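Local coordinates for methyltransferase-like protein 5 (Pyrococcus horikoshii, PDB 1WY7) that probably transfers methyl groups from S-adenosylmethionine to RNA and is seen here with the product S-adenosyl-L-homocysteine bound, at residues Leu12-Phe18 and Gly59-Tyr65; Trp24-Thr30 and Asn119-Gln125; Arg172-Glu178 and Arg192-Tyr198. All coordinates share one frame; numbering follows the deposited sequence.

Interaction 1: Leu12-Phe18 and Gly59-Tyr65; sequences LSKLKGF and GTGVLSY. With SAH (S-adenosyl-L-homocysteine), chain E.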
loop_
_atom_site.group_PDB
_atom_site.type_symbol
_atom_site.label_atom_id
_atom_site.label_comp_id
_atom_site.label_asym_id
_atom_site.label_seq_id
_atom_site.Cartn_x
_atom_site.Cartn_y
_atom_site.Cartn_z
ATOM N N LEU A 12 10.189 7.810 6.763
ATOM C CA LEU A 12 9.434 6.558 6.736
ATOM C C LEU A 12 10.283 5.378 7.193
ATOM O O LEU A 12 9.766 4.447 7.799
ATOM C CB LEU A 12 8.880 6.278 5.326
ATOM C CG LEU A 12 7.801 7.248 4.841
ATOM C CD1 LEU A 12 7.352 6.878 3.449
ATOM C CD2 LEU A 12 6.634 7.237 5.821
ATOM N N SER A 13 11.585 5.432 6.916
ATOM C CA SER A 13 12.493 4.348 7.290
ATOM C C SER A 13 12.728 4.258 8.794
ATOM O O SER A 13 13.237 3.250 9.292
ATOM C CB SER A 13 13.837 4.523 6.585
ATOM O OG SER A 13 14.508 5.678 7.068
ATOM N N LYS A 14 12.354 5.307 9.517
ATOM C CA LYS A 14 12.532 5.336 10.963
ATOM C C LYS A 14 11.439 4.623 11.751
ATOM O O LYS A 14 11.572 4.431 12.959
ATOM C CB LYS A 14 12.646 6.780 11.440
ATOM C CG LYS A 14 13.926 7.447 10.976
ATOM C CD LYS A 14 13.954 8.914 11.339
ATOM C CE LYS A 14 15.286 9.529 10.945
ATOM N NZ LYS A 14 15.333 10.972 11.308
ATOM N N LEU A 15 10.366 4.225 11.072
ATOM C CA LEU A 15 9.262 3.516 11.721
ATOM C C LEU A 15 9.664 2.096 12.100
ATOM O O LEU A 15 10.532 1.496 11.468
ATOM C CB LEU A 15 8.039 3.448 10.796
ATOM C CG LEU A 15 7.321 4.751 10.417
ATOM C CD1 LEU A 15 6.096 4.437 9.555
ATOM C CD2 LEU A 15 6.888 5.477 11.679
ATOM N N LYS A 16 9.020 1.557 13.129
ATOM C CA LYS A 16 9.294 0.196 13.582
ATOM C C LYS A 16 8.775 -0.831 12.578
ATOM O O LYS A 16 7.748 -0.606 11.945
ATOM C CB LYS A 16 8.642 -0.033 14.948
ATOM C CG LYS A 16 9.293 0.758 16.075
ATOM C CD LYS A 16 9.246 2.260 15.806
ATOM C CE LYS A 16 10.249 3.042 16.665
ATOM N NZ LYS A 16 9.917 3.041 18.118
ATOM N N GLY A 17 9.489 -1.949 12.435
ATOM C CA GLY A 17 9.079 -2.998 11.511
ATOM C C GLY A 17 8.285 -4.096 12.200
ATOM O O GLY A 17 7.927 -3.963 13.373
ATOM N N PHE A 18 7.999 -5.177 11.474
ATOM C CA PHE A 18 7.242 -6.307 12.024
ATOM C C PHE A 18 7.986 -7.017 13.152
ATOM O O PHE A 18 9.181 -7.259 13.054
ATOM C CB PHE A 18 6.947 -7.344 10.939
ATOM C CG PHE A 18 5.959 -6.895 9.901
ATOM C CD1 PHE A 18 6.387 -6.258 8.741
ATOM C CD2 PHE A 18 4.597 -7.128 10.075
ATOM C CE1 PHE A 18 5.472 -5.864 7.765
ATOM C CE2 PHE A 18 3.672 -6.736 9.108
ATOM C CZ PHE A 18 4.110 -6.103 7.949
ATOM N N GLY A 59 -0.149 -3.409 7.384
ATOM C CA GLY A 59 1.032 -3.909 8.074
ATOM C C GLY A 59 1.511 -3.028 9.218
ATOM O O GLY A 59 0.777 -2.803 10.192
ATOM N N THR A 60 2.746 -2.526 9.106
ATOM C CA THR A 60 3.316 -1.663 10.144
ATOM C C THR A 60 2.876 -0.210 10.003
ATOM O O THR A 60 3.180 0.612 10.868
ATOM C CB THR A 60 4.868 -1.680 10.164
ATOM O OG1 THR A 60 5.381 -1.206 8.912
ATOM C CG2 THR A 60 5.373 -3.079 10.420
ATOM N N GLY A 61 2.177 0.109 8.915
ATOM C CA GLY A 61 1.702 1.468 8.717
ATOM C C GLY A 61 2.588 2.463 7.976
ATOM O O GLY A 61 2.365 3.661 8.081
ATOM N N VAL A 62 3.571 1.998 7.213
ATOM C CA VAL A 62 4.448 2.929 6.487
ATOM C C VAL A 62 3.658 3.837 5.542
ATOM O O VAL A 62 3.809 5.063 5.584
ATOM C CB VAL A 62 5.519 2.185 5.651
ATOM C CG1 VAL A 62 6.271 3.173 4.782
ATOM C CG2 VAL A 62 6.488 1.446 6.566
ATOM N N LEU A 63 2.821 3.239 4.692
ATOM C CA LEU A 63 2.026 4.013 3.746
ATOM C C LEU A 63 1.027 4.918 4.458
ATOM O O LEU A 63 0.806 6.060 4.050
ATOM C CB LEU A 63 1.279 3.082 2.778
ATOM C CG LEU A 63 2.151 2.271 1.819
ATOM C CD1 LEU A 63 1.258 1.514 0.856
ATOM C CD2 LEU A 63 3.089 3.215 1.032
ATOM N N SER A 64 0.432 4.397 5.524
ATOM C CA SER A 64 -0.545 5.145 6.305
ATOM C C SER A 64 0.092 6.377 6.931
ATOM O O SER A 64 -0.468 7.475 6.881
ATOM C CB SER A 64 -1.101 4.264 7.423
ATOM O OG SER A 64 -1.864 3.200 6.901
ATOM N N TYR A 65 1.256 6.171 7.537
ATOM C CA TYR A 65 1.991 7.253 8.188
ATOM C C TYR A 65 2.319 8.357 7.171
ATOM O O TYR A 65 2.072 9.547 7.425
ATOM C CB TYR A 65 3.272 6.691 8.817
ATOM C CG TYR A 65 4.074 7.687 9.623
ATOM C CD1 TYR A 65 5.067 8.461 9.025
ATOM C CD2 TYR A 65 3.854 7.839 10.986
ATOM C CE1 TYR A 65 5.824 9.358 9.770
ATOM C CE2 TYR A 65 4.602 8.730 11.740
ATOM C CZ TYR A 65 5.587 9.485 11.127
ATOM O OH TYR A 65 6.354 10.350 11.871
HETATM N N SAH E . 4.500 -2.881 6.156
HETATM C CA SAH E . 3.927 -2.604 4.823
HETATM C CB SAH E . 2.898 -3.707 4.530
HETATM C CG SAH E . 3.644 -4.793 3.843
HETATM S SD SAH E . 2.904 -6.357 3.336
HETATM C C SAH E . 3.380 -1.203 4.866
HETATM O O SAH E . 3.823 -0.414 5.757
HETATM O OXT SAH E . 2.496 -0.958 3.978
HETATM C "C5'" SAH E . 1.140 -6.123 3.351
HETATM C "C4'" SAH E . 0.312 -6.675 4.522
HETATM O "O4'" SAH E . -0.799 -7.445 3.998
HETATM C "C3'" SAH E . 1.004 -7.691 5.434
HETATM O "O3'" SAH E . 1.322 -6.927 6.615
HETATM C "C2'" SAH E . -0.056 -8.750 5.779
HETATM O "O2'" SAH E . -0.266 -9.179 7.105
HETATM C "C1'" SAH E . -1.307 -8.208 5.067
HETATM N N9 SAH E . -2.190 -9.234 4.530
HETATM C C8 SAH E . -1.902 -10.431 3.898
HETATM N N7 SAH E . -2.962 -11.103 3.525
HETATM C C5 SAH E . -4.028 -10.306 3.931
HETATM C C6 SAH E . -5.440 -10.434 3.825
HETATM N N6 SAH E . -6.019 -11.500 3.230
HETATM N N1 SAH E . -6.254 -9.454 4.340
HETATM C C2 SAH E . -5.671 -8.383 4.927
HETATM N N3 SAH E . -4.349 -8.142 5.086
HETATM C C4 SAH E . -3.567 -9.151 4.557
HETATM O O HOH W 1 7.798 0.162 9.400
#

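Interaction 2: Trp24-Thr30 and Asn119-Gln125; sequences WLEQYRT and NPPFGSQ. With SAH (S-adenosyl-L-homocysteine), chain E.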
loop_
_atom_site.group_PDB
_atom_site.type_symbol
_atom_site.label_atom_id
_atom_site.label_comp_id
_atom_site.label_asym_id
_atom_site.label_seq_id
_atom_site.Cartn_x
_atom_site.Cartn_y
_atom_site.Cartn_z
ATOM N N TRP A 24 4.262 -16.259 4.975
ATOM C CA TRP A 24 3.142 -16.719 4.157
ATOM C C TRP A 24 2.130 -15.604 3.920
ATOM O O TRP A 24 1.210 -15.748 3.116
ATOM C CB TRP A 24 2.462 -17.922 4.814
ATOM C CG TRP A 24 1.861 -17.627 6.116
ATOM C CD1 TRP A 24 0.593 -17.188 6.354
ATOM C CD2 TRP A 24 2.499 -17.733 7.386
ATOM N NE1 TRP A 24 0.400 -17.013 7.702
ATOM C CE2 TRP A 24 1.557 -17.342 8.361
ATOM C CE3 TRP A 24 3.781 -18.119 7.801
ATOM C CZ2 TRP A 24 1.855 -17.327 9.732
ATOM C CZ3 TRP A 24 4.080 -18.105 9.160
ATOM C CH2 TRP A 24 3.119 -17.711 10.110
ATOM N N LEU A 25 2.301 -14.497 4.633
ATOM C CA LEU A 25 1.427 -13.341 4.477
ATOM C C LEU A 25 2.231 -12.206 3.831
ATOM O O LEU A 25 1.758 -11.070 3.750
ATOM C CB LEU A 25 0.898 -12.863 5.833
ATOM C CG LEU A 25 -0.098 -13.721 6.612
ATOM C CD1 LEU A 25 -0.550 -12.948 7.852
ATOM C CD2 LEU A 25 -1.295 -14.055 5.732
ATOM N N GLU A 26 3.445 -12.531 3.388
ATOM C CA GLU A 26 4.340 -11.568 2.760
ATOM C C GLU A 26 4.494 -10.316 3.614
ATOM O O GLU A 26 4.281 -9.198 3.133
ATOM C CB GLU A 26 3.817 -11.167 1.376
ATOM C CG GLU A 26 3.736 -12.294 0.354
ATOM C CD GLU A 26 3.632 -11.766 -1.068
ATOM O OE1 GLU A 26 3.279 -12.543 -1.979
ATOM O OE2 GLU A 26 3.914 -10.568 -1.276
ATOM N N GLN A 27 4.870 -10.491 4.877
ATOM C CA GLN A 27 5.030 -9.343 5.764
ATOM C C GLN A 27 6.426 -8.727 5.786
ATOM O O GLN A 27 7.331 -9.209 6.470
ATOM C CB GLN A 27 4.618 -9.688 7.202
ATOM C CG GLN A 27 3.143 -10.067 7.375
ATOM C CD GLN A 27 2.749 -10.251 8.839
ATOM O OE1 GLN A 27 3.555 -10.684 9.669
ATOM N NE2 GLN A 27 1.502 -9.932 9.156
ATOM N N TYR A 28 6.591 -7.663 5.012
ATOM C CA TYR A 28 7.837 -6.908 4.977
ATOM C C TYR A 28 7.365 -5.457 4.879
ATOM O O TYR A 28 6.431 -5.149 4.142
ATOM C CB TYR A 28 8.709 -7.302 3.766
ATOM C CG TYR A 28 8.109 -6.972 2.413
ATOM C CD1 TYR A 28 8.164 -5.674 1.898
ATOM C CD2 TYR A 28 7.432 -7.943 1.672
ATOM C CE1 TYR A 28 7.551 -5.346 0.689
ATOM C CE2 TYR A 28 6.817 -7.621 0.459
ATOM C CZ TYR A 28 6.877 -6.320 -0.019
ATOM O OH TYR A 28 6.205 -5.981 -1.172
ATOM N N ARG A 29 7.978 -4.571 5.648
ATOM C CA ARG A 29 7.586 -3.166 5.626
ATOM C C ARG A 29 7.853 -2.577 4.244
ATOM O O ARG A 29 8.842 -2.932 3.600
ATOM C CB ARG A 29 8.391 -2.392 6.669
ATOM C CG ARG A 29 9.894 -2.499 6.434
ATOM C CD ARG A 29 10.659 -1.638 7.399
ATOM N NE ARG A 29 10.173 -0.265 7.366
ATOM C CZ ARG A 29 10.643 0.708 8.139
ATOM N NH1 ARG A 29 10.138 1.929 8.047
ATOM N NH2 ARG A 29 11.624 0.461 8.997
ATOM N N THR A 30 6.983 -1.684 3.782
ATOM C CA THR A 30 7.193 -1.074 2.470
ATOM C C THR A 30 8.469 -0.239 2.542
ATOM O O THR A 30 8.565 0.671 3.360
ATOM C CB THR A 30 6.036 -0.134 2.057
ATOM O OG1 THR A 30 4.784 -0.833 2.129
ATOM C CG2 THR A 30 6.245 0.354 0.626
ATOM N N ASN A 119 0.373 -1.863 -0.658
ATOM C CA ASN A 119 1.564 -2.637 -0.991
ATOM C C ASN A 119 1.049 -4.037 -0.647
ATOM O O ASN A 119 1.430 -4.613 0.370
ATOM C CB ASN A 119 2.729 -2.257 -0.062
ATOM C CG ASN A 119 3.997 -3.050 -0.343
ATOM O OD1 ASN A 119 4.990 -2.912 0.366
ATOM N ND2 ASN A 119 3.972 -3.877 -1.378
ATOM N N PRO A 120 0.152 -4.586 -1.485
ATOM C CA PRO A 120 -0.424 -5.915 -1.253
ATOM C C PRO A 120 0.539 -7.052 -1.514
ATOM O O PRO A 120 1.578 -6.857 -2.128
ATOM C CB PRO A 120 -1.615 -5.932 -2.211
ATOM C CG PRO A 120 -1.066 -5.189 -3.407
ATOM C CD PRO A 120 -0.314 -4.026 -2.772
ATOM N N PRO A 121 0.217 -8.257 -1.022
ATOM C CA PRO A 121 1.120 -9.385 -1.270
ATOM C C PRO A 121 1.145 -9.610 -2.775
ATOM O O PRO A 121 0.124 -9.436 -3.440
ATOM C CB PRO A 121 0.458 -10.541 -0.510
ATOM C CG PRO A 121 -0.972 -10.143 -0.428
ATOM C CD PRO A 121 -0.905 -8.661 -0.161
ATOM N N PHE A 122 2.306 -9.969 -3.313
ATOM C CA PHE A 122 2.416 -10.196 -4.745
ATOM C C PHE A 122 1.793 -11.533 -5.159
ATOM O O PHE A 122 1.494 -11.755 -6.334
ATOM C CB PHE A 122 3.883 -10.095 -5.171
ATOM C CG PHE A 122 4.510 -8.759 -4.852
ATOM C CD1 PHE A 122 3.796 -7.579 -5.053
ATOM C CD2 PHE A 122 5.808 -8.677 -4.354
ATOM C CE1 PHE A 122 4.362 -6.337 -4.765
ATOM C CE2 PHE A 122 6.382 -7.440 -4.065
ATOM C CZ PHE A 122 5.655 -6.270 -4.271
ATOM N N GLY A 123 1.572 -12.409 -4.187
ATOM C CA GLY A 123 0.973 -13.692 -4.490
ATOM C C GLY A 123 2.021 -14.737 -4.791
ATOM O O GLY A 123 1.766 -15.696 -5.518
ATOM N N SER A 124 3.211 -14.547 -4.236
ATOM C CA SER A 124 4.281 -15.498 -4.455
ATOM C C SER A 124 4.275 -16.552 -3.352
ATOM O O SER A 124 4.801 -17.648 -3.534
ATOM C CB SER A 124 5.625 -14.770 -4.520
ATOM O OG SER A 124 5.754 -13.853 -3.454
ATOM N N GLN A 125 3.659 -16.227 -2.221
ATOM C CA GLN A 125 3.578 -17.161 -1.107
ATOM C C GLN A 125 2.279 -17.960 -1.182
ATOM O O GLN A 125 2.216 -19.112 -0.740
ATOM C CB GLN A 125 3.665 -16.398 0.218
ATOM C CG GLN A 125 4.986 -15.669 0.389
ATOM C CD GLN A 125 6.162 -16.626 0.433
ATOM O OE1 GLN A 125 7.272 -16.287 0.018
ATOM N NE2 GLN A 125 5.926 -17.828 0.951
HETATM N N SAH E . 4.500 -2.881 6.156
HETATM C CA SAH E . 3.927 -2.604 4.823
HETATM C CB SAH E . 2.898 -3.707 4.530
HETATM C CG SAH E . 3.644 -4.793 3.843
HETATM S SD SAH E . 2.904 -6.357 3.336
HETATM C C SAH E . 3.380 -1.203 4.866
HETATM O O SAH E . 3.823 -0.414 5.757
HETATM O OXT SAH E . 2.496 -0.958 3.978
HETATM C "C5'" SAH E . 1.140 -6.123 3.351
HETATM C "C4'" SAH E . 0.312 -6.675 4.522
HETATM O "O4'" SAH E . -0.799 -7.445 3.998
HETATM C "C3'" SAH E . 1.004 -7.691 5.434
HETATM O "O3'" SAH E . 1.322 -6.927 6.615
HETATM C "C2'" SAH E . -0.056 -8.750 5.779
HETATM O "O2'" SAH E . -0.266 -9.179 7.105
HETATM C "C1'" SAH E . -1.307 -8.208 5.067
HETATM N N9 SAH E . -2.190 -9.234 4.530
HETATM C C8 SAH E . -1.902 -10.431 3.898
HETATM N N7 SAH E . -2.962 -11.103 3.525
HETATM C C5 SAH E . -4.028 -10.306 3.931
HETATM C C6 SAH E . -5.440 -10.434 3.825
HETATM N N6 SAH E . -6.019 -11.500 3.230
HETATM N N1 SAH E . -6.254 -9.454 4.340
HETATM C C2 SAH E . -5.671 -8.383 4.927
HETATM N N3 SAH E . -4.349 -8.142 5.086
HETATM C C4 SAH E . -3.567 -9.151 4.557
HETATM O O HOH W 2 4.096 -7.689 -1.433
#

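Interaction 3: Arg172-Glu178 and Arg192-Tyr198; sequences RLTTKIE and RITVDIY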
loop_
_atom_site.group_PDB
_atom_site.type_symbol
_atom_site.label_atom_id
_atom_site.label_comp_id
_atom_site.label_asym_id
_atom_site.label_seq_id
_atom_site.Cartn_x
_atom_site.Cartn_y
_atom_site.Cartn_z
ATOM N N ARG A 172 2.428 4.522 -14.132
ATOM C CA ARG A 172 3.140 3.323 -13.719
ATOM C C ARG A 172 4.607 3.715 -13.607
ATOM O O ARG A 172 5.251 4.022 -14.611
ATOM C CB ARG A 172 2.990 2.177 -14.734
ATOM C CG ARG A 172 3.624 0.857 -14.252
ATOM C CD ARG A 172 3.732 -0.203 -15.348
ATOM N NE ARG A 172 4.886 0.030 -16.212
ATOM C CZ ARG A 172 5.111 -0.594 -17.365
ATOM N NH1 ARG A 172 6.196 -0.306 -18.073
ATOM N NH2 ARG A 172 4.253 -1.499 -17.820
ATOM N N LEU A 173 5.120 3.732 -12.382
ATOM C CA LEU A 173 6.511 4.078 -12.145
ATOM C C LEU A 173 7.247 2.806 -11.776
ATOM O O LEU A 173 6.760 2.005 -10.973
ATOM C CB LEU A 173 6.640 5.096 -11.007
ATOM C CG LEU A 173 5.728 6.334 -10.982
ATOM C CD1 LEU A 173 6.410 7.392 -10.134
ATOM C CD2 LEU A 173 5.445 6.875 -12.377
ATOM N N THR A 174 8.423 2.617 -12.355
ATOM C CA THR A 174 9.199 1.426 -12.070
ATOM C C THR A 174 10.450 1.749 -11.253
ATOM O O THR A 174 11.217 2.654 -11.601
ATOM C CB THR A 174 9.584 0.721 -13.377
ATOM O OG1 THR A 174 8.407 0.557 -14.181
ATOM C CG2 THR A 174 10.193 -0.645 -13.095
ATOM N N THR A 175 10.627 1.024 -10.148
ATOM C CA THR A 175 11.776 1.197 -9.254
ATOM C C THR A 175 12.226 -0.123 -8.659
ATOM O O THR A 175 11.477 -1.097 -8.619
ATOM C CB THR A 175 11.487 2.107 -8.034
ATOM O OG1 THR A 175 10.102 2.013 -7.686
ATOM C CG2 THR A 175 11.881 3.546 -8.311
ATOM N N LYS A 176 13.460 -0.132 -8.174
ATOM C CA LYS A 176 14.036 -1.311 -7.551
ATOM C C LYS A 176 13.996 -1.095 -6.052
ATOM O O LYS A 176 14.370 -0.028 -5.563
ATOM C CB LYS A 176 15.491 -1.484 -7.992
ATOM C CG LYS A 176 15.729 -1.103 -9.444
ATOM C CD LYS A 176 17.142 -1.428 -9.917
ATOM C CE LYS A 176 17.285 -2.901 -10.257
ATOM N NZ LYS A 176 18.585 -3.195 -10.919
ATOM N N ILE A 177 13.525 -2.089 -5.315
ATOM C CA ILE A 177 13.490 -1.965 -3.865
ATOM C C ILE A 177 14.385 -3.031 -3.274
ATOM O O ILE A 177 14.768 -3.981 -3.955
ATOM C CB ILE A 177 12.066 -2.146 -3.293
ATOM C CG1 ILE A 177 11.537 -3.553 -3.610
ATOM C CG2 ILE A 177 11.146 -1.060 -3.856
ATOM C CD1 ILE A 177 10.188 -3.854 -2.969
ATOM N N GLU A 178 14.727 -2.867 -2.007
ATOM C CA GLU A 178 15.560 -3.839 -1.332
ATOM C C GLU A 178 14.870 -4.251 -0.051
ATOM O O GLU A 178 14.621 -3.426 0.826
ATOM C CB GLU A 178 16.934 -3.236 -1.030
ATOM C CG GLU A 178 17.663 -2.784 -2.281
ATOM C CD GLU A 178 19.058 -2.277 -1.999
ATOM O OE1 GLU A 178 19.200 -1.302 -1.229
ATOM O OE2 GLU A 178 20.016 -2.856 -2.554
ATOM N N ARG A 192 16.747 -7.737 -3.719
ATOM C CA ARG A 192 16.500 -6.624 -4.634
ATOM C C ARG A 192 15.564 -7.000 -5.776
ATOM O O ARG A 192 15.943 -7.756 -6.672
ATOM C CB ARG A 192 17.821 -6.107 -5.223
ATOM C CG ARG A 192 18.748 -5.421 -4.221
ATOM C CD ARG A 192 19.541 -6.427 -3.390
ATOM N NE ARG A 192 20.874 -6.685 -3.934
ATOM C CZ ARG A 192 21.811 -5.750 -4.078
ATOM N NH1 ARG A 192 21.560 -4.497 -3.721
ATOM N NH2 ARG A 192 23.002 -6.066 -4.575
ATOM N N ILE A 193 14.342 -6.481 -5.741
ATOM C CA ILE A 193 13.378 -6.753 -6.800
ATOM C C ILE A 193 12.942 -5.459 -7.465
ATOM O O ILE A 193 13.088 -4.378 -6.910
ATOM C CB ILE A 193 12.080 -7.434 -6.291
ATOM C CG1 ILE A 193 11.538 -6.667 -5.092
ATOM C CG2 ILE A 193 12.328 -8.892 -5.978
ATOM C CD1 ILE A 193 10.094 -7.004 -4.756
ATOM N N THR A 194 12.389 -5.589 -8.661
ATOM C CA THR A 194 11.918 -4.440 -9.389
ATOM C C THR A 194 10.403 -4.459 -9.359
ATOM O O THR A 194 9.784 -5.450 -9.737
ATOM C CB THR A 194 12.404 -4.491 -10.819
ATOM O OG1 THR A 194 13.830 -4.620 -10.810
ATOM C CG2 THR A 194 11.999 -3.225 -11.561
ATOM N N VAL A 195 9.809 -3.367 -8.890
ATOM C CA VAL A 195 8.359 -3.273 -8.816
ATOM C C VAL A 195 7.828 -2.082 -9.615
ATOM O O VAL A 195 8.567 -1.147 -9.938
ATOM C CB VAL A 195 7.863 -3.112 -7.331
ATOM C CG1 VAL A 195 8.226 -4.349 -6.500
ATOM C CG2 VAL A 195 8.480 -1.867 -6.697
ATOM N N ASP A 196 6.541 -2.145 -9.939
ATOM C CA ASP A 196 5.849 -1.079 -10.639
ATOM C C ASP A 196 4.895 -0.490 -9.612
ATOM O O ASP A 196 4.266 -1.224 -8.838
ATOM C CB ASP A 196 5.005 -1.611 -11.805
ATOM C CG ASP A 196 5.838 -2.092 -12.967
ATOM O OD1 ASP A 196 5.479 -3.143 -13.533
ATOM O OD2 ASP A 196 6.838 -1.429 -13.318
ATOM N N ILE A 197 4.802 0.829 -9.596
ATOM C CA ILE A 197 3.879 1.518 -8.715
ATOM C C ILE A 197 2.788 1.988 -9.681
ATOM O O ILE A 197 3.053 2.766 -10.605
ATOM C CB ILE A 197 4.554 2.721 -8.030
ATOM C CG1 ILE A 197 5.731 2.227 -7.187
ATOM C CG2 ILE A 197 3.536 3.473 -7.185
ATOM C CD1 ILE A 197 6.487 3.324 -6.483
ATOM N N TYR A 198 1.571 1.490 -9.486
ATOM C CA TYR A 198 0.461 1.839 -10.362
ATOM C C TYR A 198 -0.507 2.834 -9.774
ATOM O O TYR A 198 -0.656 2.936 -8.563
ATOM C CB TYR A 198 -0.397 0.610 -10.709
ATOM C CG TYR A 198 0.230 -0.461 -11.559
ATOM C CD1 TYR A 198 1.047 -1.445 -10.995
ATOM C CD2 TYR A 198 -0.044 -0.535 -12.927
ATOM C CE1 TYR A 198 1.571 -2.484 -11.778
ATOM C CE2 TYR A 198 0.474 -1.567 -13.714
ATOM C CZ TYR A 198 1.280 -2.531 -13.130
ATOM O OH TYR A 198 1.834 -3.511 -13.913
HETATM O O HOH W 3 1.785 -2.556 -17.096
#

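Interaction 1: Leu12-Phe18 and Gly59-Tyr65
Thr60 OG1 has two partners. One is a water 2.8 Å from OG1, which donates a hydrogen bond to the carbonyl oxygen of Lys16; the other is the amino N of S-adenosyl-L-homocysteine, which makes a weak bond to Thr60 OG1 at 3.3 Å. The water matters because no direct hydrogen bond joins the two segments. With chi1 at 61°, OG1 sits between the backbone N and the carbonyl carbon, and the methyl CG2 is swung toward Phe18. There CG2 lies over the middle of the aromatic ring, 3.8 Å from its centroid and 11° off the normal, in a CH-pi contact. Threonine suits this place because one branch serves the ligand and water while the other is apolar. The edge of the Phe18 ring meets the ribose, with CZ 3.2 Å from the ligand's O3'. Gly59 CA also lies against this ring, and a side chain there would collide with both ring and ligand. With an alanine in place of Phe18, the Thr60 methyl would probably lose the surface it rests on and a gap would open beside the ribose. Farther along, Leu15 reaches in with both methyls: CD1 packs 3.7 Å from Tyr65 CB and also against Val62 CA, while CD2 stands over the Tyr65 ring, 4.0 Å from its centroid. Leu12 CD2 comes to the edge of the same ring, 3.8 Å from CD1 of Tyr65, whose hydroxyl is bonded to Glu94. Branched leucines can thus address the tyrosine's face and edge together. Val62 N donates to the ligand's carboxylate O at 2.8 Å, just after Gly61 at the N-cap. A glycine-rich turn leading from strand 52-56 into helix 62-69 and gripping the amino acid end of the cofactor is the hallmark first motif of the Rossmann-like methyltransferase fold.

Interaction 2: Trp24-Thr30 and Asn119-Gln125
Glu26 reaches across to Pro121, the two side chains crossing at about a right angle. Its chain runs extended beyond CG (chi2 -162°), which carries the carboxylate into the turn Phe122-Ser124. OE2 takes the Phe122 N-H at 2.7 Å from the syn side, somewhat out of plane. OE1 receives three donors from different directions: Ser124 N almost head-on at 3.0 Å, Gly123 N on the syn side at 2.8 Å, and Ser124 OG from well above the carboxylate plane. Glycine fits at Gly123 because its backbone angles would jam a side chain against the preceding carbonyl. The plane of the Gln125 amide is at 90° to that of the carboxylate, and Gln125 CG packs on Glu26 CG.

Tyr28 lies crosswise to both Asn119 and Phe122, its ring plane turned 66° from the Asn119 amide. Its hydroxyl accepts from Asn119 ND2 at 3.1 Å and gives its own proton to a water. That water sits over the face of the Phe122 ring and donates onward to Glu26 OE2 and Pro120 O. At the other end of the amide, Thr30 OG1 donates to Asn119 OD1 at 2.7 Å, in the carbonyl plane and on a lone pair.

Asn119 opens an Asn-Pro-Pro-Phe sequence, the signature of N6-adenine and related amino-group methyltransferases. Gripped at both its oxygen and its nitrogen, the amide is fixed in rotation in the wall of the S-adenosyl-L-homocysteine pocket. The cluster of donors round Glu26 would probably favour its ionised form, making this carboxylate a clasp for the Asn-Pro-Pro-Phe turn.

Interaction 3: Arg172-Glu178 and Arg192-Tyr198
Ile177 and Ile193 lie side by side and point the same way, with their CG1 atoms only 3.4 Å apart, tighter than usual van der Waals contact. Both hold CG1 between the backbone N and the carbonyl carbon (chi1 62° in Ile177), which brings their outer methyls together as well. Ile177 CG2 then meets Val195 CG2 at 4.0 Å, the two side chains crossing at about a right angle. Beta-branched residues suit such a row, being at ease in extended strands and filling the space close to the backbone. Leu173 and Ile197 continue this apolar face. Between Leu173 and Ile177 on the same strand, Thr175 brings OG1 near Ile197 CD1, and this buried hydroxyl has no polar partner in the model.

Three hydrogen-bonded pairs, Leu173-Ile197, Thr175-Val195 and Ile177-Ile193, knit the antiparallel strands, each through two backbone bonds. On the reverse face the side chains are polar. Thr174 OG1 donates to Asp196 OD2 at 2.7 Å, almost straight onto the oxygen, and the methyl of Thr174 rests 3.5 Å from Thr194 CG2. Arg172 lays its CG over the Tyr198 ring, 4.2 Å from the centroid and toward the rim. Its NE lies 3.8 Å from Asp196 OD2, a long ion pair without a directed N-H, the guanidinium and carboxylate planes being 14° apart. At the far end Glu178 pairs with Arg192, but the arginine is poorly ordered and the bond's very short modelled length is doubtful.

This hairpin closes one side of the seven-stranded methyltransferase sheet. Strand 191-202 bonds to strand 143-149 on its other flank, and strand 167-179 is outermost. Helix 32-44 covers the isoleucine face; helix 152-164 packs on the reverse, where its Arg155 forms a salt bridge with Asp196.

How the interactions relate
From the N terminus, residues 12-18 run from the end of the first helix into the loop after it, and 24-30 lie farther along that loop; their partners, 59-65 and 119-125, come later in the same order, so interactions 1 and 2 cross along the chain. The first closes a loop over helix 32-44 and strand 52-56, the second a longer one that takes in four parallel strands. They touch directly, Ser13 O probably accepting a hydrogen bond from Arg29 NH2, and both contribute to the S-adenosyl-L-homocysteine pocket. Interaction 3 follows in series as a local hairpin. It meets interaction 2 where Phe122 packs on Ile193 and Val195, joining the sheet's antiparallel edge to the pocket; the nearest atoms of interactions 1 and 3 are about 8 Å apart.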